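Local coordinates for protein MaoC-like dehydratase (Rhodospirillum rubrum, PDB 3EXZ) that probably acts as a hot-dog-fold lyase of the MaoC family, whose members hydrate enoyl thioesters or dehydrate 3-hydroxyacyl thioesters, at residues G51-S56 against T92-E97; L86-P91 against V132-T137. All blocks are in the same frame, centred on the assembly; numbering follows the deposited sequence.

Both contacts belong to one hot-dog fold, in which an antiparallel sheet wraps around the long helix 57-72, and their centres lie about 13 Å apart. Along the chain the segments alternate: 51-56 comes first, then 86-91, 92-97 and 132-137. Because 92-97 follows directly on 86-91, a single run of chain serves both. In interaction 2 it is the end of strand 81-87, paired with strand 132-143; in interaction 1 it has left the sheet and meets the loop that enters helix 57-72. The two also touch, T92 OG1 lying 3.3 Å from V133 CB and A54 packing on P91, so the loop entering the helix packs close to the end of the strand pair.

Interaction 1: G51-S56 against T92-E97; sequences GGLAAS and TRPGDE
In this hot-dog fold the loop that leads into the central helix 57-72 is held against the linker between strands 81-87 and 97-109. Two hydrogen bonds join them. The backbone N of A55 donates to T92 O at 2.8 Å, and the CA of A54 adds a CA-H...O contact to the same oxygen. Beside this bond the methyl of A55 packs on CB and CG2 of T92, whose hydroxyl turns instead to T60 on the helix. The second bond comes from R93. Its chain folds at chi2 (-66°), which brings a side chain that starts out away from the loop back toward it, edge first, and NH1 reaches L53 O at 3.2 Å. The oxygen lies almost in the guanidinium plane, yet the nitrogen stands well above the plane of the carbonyl. NH2 goes to F50 O, so the guanidinium bonds to carbonyls on either side of the glycine pair G51 and G52. An alanine in place of R93 would probably leave these carbonyls without their donor and the loop 51-53 freer to move. The linker is shaped by a type II turn from R93 to D96, in which D96 N bonds to R93 O and D96 OD2 accepts from R93 N. Just before the turn's glycine, the ring of P94 meets L53, with CG 3.8 Å from L53 CD1.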
loop_
_atom_site.group_PDB
_atom_site.type_symbol
_atom_site.label_atom_id
_atom_site.label_comp_id
_atom_site.label_asym_id
_atom_site.label_seq_id
_atom_site.Cartn_x
_atom_site.Cartn_y
_atom_site.Cartn_z
ATOM N N GLY A 51 15.236 5.644 -14.033
ATOM C CA GLY A 51 16.313 5.279 -14.940
ATOM C C GLY A 51 16.431 3.764 -15.038
ATOM O O GLY A 51 17.455 3.199 -14.650
ATOM N N GLY A 52 15.391 3.114 -15.563
ATOM C CA GLY A 52 15.372 1.663 -15.676
ATOM C C GLY A 52 14.098 1.092 -15.055
ATOM O O GLY A 52 13.455 1.736 -14.223
ATOM N N LEU A 53 13.726 -0.116 -15.457
ATOM C CA LEU A 53 12.525 -0.732 -14.926
ATOM C C LEU A 53 12.548 -0.760 -13.404
ATOM O O LEU A 53 13.557 -1.113 -12.793
ATOM C CB LEU A 53 12.376 -2.181 -15.432
ATOM C CG LEU A 53 11.075 -2.635 -16.128
ATOM C CD1 LEU A 53 10.731 -4.059 -15.677
ATOM C CD2 LEU A 53 9.930 -1.679 -15.818
ATOM N N ALA A 54 11.450 -0.336 -12.794
ATOM C CA ALA A 54 11.314 -0.415 -11.350
ATOM C C ALA A 54 9.901 -0.932 -11.104
ATOM O O ALA A 54 9.008 -0.777 -11.946
ATOM C CB ALA A 54 11.513 0.928 -10.681
ATOM N N ALA A 55 9.702 -1.595 -9.975
ATOM C CA ALA A 55 8.383 -2.099 -9.650
ATOM C C ALA A 55 7.575 -0.970 -9.007
ATOM O O ALA A 55 8.131 -0.016 -8.454
ATOM C CB ALA A 55 8.499 -3.288 -8.677
ATOM N N SER A 56 6.259 -1.054 -9.133
ATOM C CA SER A 56 5.375 -0.091 -8.495
ATOM C C SER A 56 5.568 -0.235 -6.966
ATOM O O SER A 56 5.745 -1.351 -6.454
ATOM C CB SER A 56 3.920 -0.435 -8.829
ATOM O OG SER A 56 3.010 0.278 -8.011
ATOM N N THR A 92 12.587 -0.878 -6.396
ATOM C CA THR A 92 12.659 -2.341 -6.412
ATOM C C THR A 92 12.920 -2.671 -7.881
ATOM O O THR A 92 12.180 -2.255 -8.773
ATOM C CB THR A 92 11.368 -3.014 -5.965
ATOM O OG1 THR A 92 11.169 -2.742 -4.574
ATOM C CG2 THR A 92 11.463 -4.536 -6.174
ATOM N N ARG A 93 13.962 -3.454 -8.117
ATOM C CA ARG A 93 14.431 -3.805 -9.454
ATOM C C ARG A 93 14.205 -5.244 -9.833
ATOM O O ARG A 93 14.140 -6.106 -8.957
ATOM C CB ARG A 93 15.925 -3.558 -9.540
ATOM C CG ARG A 93 16.419 -2.174 -9.124
ATOM C CD ARG A 93 15.917 -1.121 -10.091
ATOM N NE ARG A 93 16.479 0.201 -9.815
ATOM C CZ ARG A 93 16.216 1.288 -10.534
ATOM N NH1 ARG A 93 15.391 1.214 -11.571
ATOM N NH2 ARG A 93 16.789 2.445 -10.229
ATOM N N PRO A 94 14.120 -5.536 -11.151
ATOM C CA PRO A 94 13.931 -6.903 -11.654
ATOM C C PRO A 94 15.200 -7.643 -11.206
ATOM O O PRO A 94 16.306 -7.077 -11.265
ATOM C CB PRO A 94 13.904 -6.732 -13.172
ATOM C CG PRO A 94 13.492 -5.320 -13.386
ATOM C CD PRO A 94 14.106 -4.546 -12.246
ATOM N N GLY A 95 15.053 -8.895 -10.778
ATOM C CA GLY A 95 16.177 -9.699 -10.323
ATOM C C GLY A 95 16.437 -9.576 -8.828
ATOM O O GLY A 95 17.247 -10.322 -8.271
ATOM N N ASP A 96 15.731 -8.669 -8.162
ATOM C CA ASP A 96 15.942 -8.450 -6.735
ATOM C C ASP A 96 15.385 -9.539 -5.828
ATOM O O ASP A 96 14.295 -10.046 -6.068
ATOM C CB ASP A 96 15.337 -7.089 -6.316
ATOM C CG ASP A 96 16.262 -5.896 -6.593
ATOM O OD1 ASP A 96 17.340 -6.082 -7.199
ATOM O OD2 ASP A 96 15.897 -4.761 -6.200
ATOM N N GLU A 97 16.161 -9.928 -4.818
ATOM C CA GLU A 97 15.681 -10.899 -3.841
ATOM C C GLU A 97 15.213 -10.097 -2.629
ATOM O O GLU A 97 16.009 -9.427 -1.962
ATOM C CB GLU A 97 16.777 -11.856 -3.382
ATOM C CG GLU A 97 17.114 -12.933 -4.390
ATOM C CD GLU A 97 16.270 -14.186 -4.235
ATOM O OE1 GLU A 97 16.136 -14.659 -3.089
ATOM O OE2 GLU A 97 15.751 -14.698 -5.256
#

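Interaction 2: L86-P91 against V132-T137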
loop_
_atom_site.group_PDB
_atom_site.type_symbol
_atom_site.label_atom_id
_atom_site.label_comp_id
_atom_site.label_asym_id
_atom_site.label_seq_id
_atom_site.Cartn_x
_atom_site.Cartn_y
_atom_site.Cartn_z
ATOM N N LEU A 86 4.130 4.560 5.318
ATOM C CA LEU A 86 4.792 3.882 4.223
ATOM C C LEU A 86 5.787 4.743 3.476
ATOM O O LEU A 86 5.516 5.908 3.201
ATOM C CB LEU A 86 3.693 3.390 3.261
ATOM C CG LEU A 86 3.933 2.160 2.380
ATOM C CD1 LEU A 86 4.543 1.019 3.202
ATOM C CD2 LEU A 86 2.607 1.728 1.764
ATOM N N SER A 87 6.951 4.181 3.178
ATOM C CA SER A 87 7.931 4.900 2.384
ATOM C C SER A 87 8.730 3.907 1.540
ATOM O O SER A 87 8.872 2.734 1.907
ATOM C CB SER A 87 8.876 5.740 3.260
ATOM O OG SER A 87 9.607 4.936 4.158
ATOM N N TRP A 88 9.210 4.364 0.386
ATOM C CA TRP A 88 10.026 3.530 -0.491
ATOM C C TRP A 88 11.339 4.282 -0.743
ATOM O O TRP A 88 11.437 5.110 -1.654
ATOM C CB TRP A 88 9.316 3.259 -1.823
ATOM C CG TRP A 88 7.965 2.624 -1.644
ATOM C CD1 TRP A 88 7.690 1.293 -1.443
ATOM C CD2 TRP A 88 6.705 3.295 -1.637
ATOM N NE1 TRP A 88 6.333 1.100 -1.324
ATOM C CE2 TRP A 88 5.702 2.314 -1.436
ATOM C CE3 TRP A 88 6.317 4.637 -1.793
ATOM C CZ2 TRP A 88 4.339 2.628 -1.370
ATOM C CZ3 TRP A 88 4.952 4.953 -1.722
ATOM C CH2 TRP A 88 3.984 3.949 -1.524
ATOM N N PRO A 89 12.369 4.006 0.076
ATOM C CA PRO A 89 13.682 4.659 -0.047
ATOM C C PRO A 89 14.429 4.353 -1.344
ATOM O O PRO A 89 14.985 5.258 -1.970
ATOM C CB PRO A 89 14.452 4.152 1.172
ATOM C CG PRO A 89 13.373 3.735 2.146
ATOM C CD PRO A 89 12.318 3.132 1.261
ATOM N N ASN A 90 14.467 3.080 -1.719
ATOM C CA ASN A 90 15.133 2.680 -2.946
ATOM C C ASN A 90 14.164 1.910 -3.840
ATOM O O ASN A 90 13.258 1.223 -3.362
ATOM C CB ASN A 90 16.374 1.821 -2.663
ATOM C CG ASN A 90 17.394 2.531 -1.781
ATOM O OD1 ASN A 90 17.270 2.551 -0.556
ATOM N ND2 ASN A 90 18.402 3.133 -2.406
ATOM N N PRO A 91 14.328 2.051 -5.164
ATOM C CA PRO A 91 13.476 1.373 -6.143
ATOM C C PRO A 91 13.628 -0.137 -6.013
ATOM O O PRO A 91 14.665 -0.617 -5.552
ATOM C CB PRO A 91 14.039 1.839 -7.488
ATOM C CG PRO A 91 14.682 3.151 -7.189
ATOM C CD PRO A 91 15.296 2.944 -5.826
ATOM N N VAL A 132 16.889 -0.799 1.772
ATOM C CA VAL A 132 15.471 -0.817 2.081
ATOM C C VAL A 132 14.635 -0.333 0.901
ATOM O O VAL A 132 14.724 0.842 0.517
ATOM C CB VAL A 132 15.165 0.093 3.299
ATOM C CG1 VAL A 132 13.694 0.001 3.673
ATOM C CG2 VAL A 132 16.045 -0.303 4.475
ATOM N N VAL A 133 13.845 -1.235 0.309
ATOM C CA VAL A 133 12.963 -0.840 -0.796
ATOM C C VAL A 133 11.577 -0.433 -0.268
ATOM O O VAL A 133 10.747 0.099 -1.007
ATOM C CB VAL A 133 12.828 -1.936 -1.887
ATOM C CG1 VAL A 133 14.210 -2.231 -2.464
ATOM C CG2 VAL A 133 12.176 -3.194 -1.336
ATOM N N GLN A 134 11.327 -0.684 1.013
ATOM C CA GLN A 134 10.076 -0.257 1.626
ATOM C C GLN A 134 10.134 -0.357 3.129
ATOM O O GLN A 134 10.702 -1.305 3.675
ATOM C CB GLN A 134 8.865 -1.084 1.161
ATOM C CG GLN A 134 7.531 -0.566 1.723
ATOM C CD GLN A 134 6.323 -1.417 1.350
ATOM O OE1 GLN A 134 5.830 -2.221 2.155
ATOM N NE2 GLN A 134 5.844 -1.250 0.119
ATOM N N ARG A 135 9.594 0.657 3.797
ATOM C CA ARG A 135 9.466 0.606 5.241
ATOM C C ARG A 135 7.992 0.886 5.506
ATOM O O ARG A 135 7.416 1.858 5.001
ATOM C CB ARG A 135 10.326 1.630 5.972
ATOM C CG ARG A 135 9.863 1.849 7.407
ATOM C CD ARG A 135 10.894 2.646 8.184
ATOM N NE ARG A 135 12.116 1.875 8.389
ATOM C CZ ARG A 135 13.112 2.255 9.184
ATOM N NH1 ARG A 135 13.026 3.398 9.857
ATOM N NH2 ARG A 135 14.192 1.492 9.308
ATOM N N SER A 136 7.383 -0.005 6.278
ATOM C CA SER A 136 5.989 0.101 6.645
ATOM C C SER A 136 5.903 0.020 8.170
ATOM O O SER A 136 6.149 -1.035 8.753
ATOM C CB SER A 136 5.200 -1.038 5.986
ATOM O OG SER A 136 3.815 -0.949 6.264
ATOM N N THR A 137 5.610 1.149 8.817
ATOM C CA THR A 137 5.441 1.187 10.274
ATOM C C THR A 137 3.920 1.075 10.420
ATOM O O THR A 137 3.182 2.056 10.326
ATOM C CB THR A 137 5.966 2.498 10.864
ATOM O OG1 THR A 137 7.349 2.634 10.516
ATOM C CG2 THR A 137 5.836 2.493 12.387
HETATM O O HOH W 1 10.880 0.423 -3.776
#
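S87 and R135 form the hydrogen-bonded antiparallel pair at the centre of this contact: S87 N donates to R135 O at 3.0 Å, in the carbonyl plane, and R135 N returns a bond to S87 O at 2.9 Å. One step along, L86 and S136 make a non-hydrogen-bonded pair. With CG of L86 anti to the backbone N (chi1 -153°), CD1 comes to 3.5 Å from S136 CB and also touches Q134. Past S87 the strand gives way to loop, but the partners stay together. The indole of W88 runs side by side with Q134, their planes 68° apart, and turns its CD1 edge to V133 O at 3.3 Å. The ring carbons of P89 pack against V132 O, CG meets V132 CG1, and the same carbonyl accepts N90 N at 3.2 Å. A water lies between N90 O and V133 O, its contact with N90 O unusually short.

Farther out, V133 and Q134 both face T125 in a classic beta bulge, where the chain turns a corner. V133 and Q134 also pack on T60 of helix 57-72, W88 meets W58 edge-to-face, and R135 reaches a salt bridge with D124. L86 and S87 pair with a strand of the second subunit, continuing the sheet into the dimer. Backbone bonds thus secure the strand end; beyond it two carbonyl acceptors face each other and need a donor between them, which the water probably supplies.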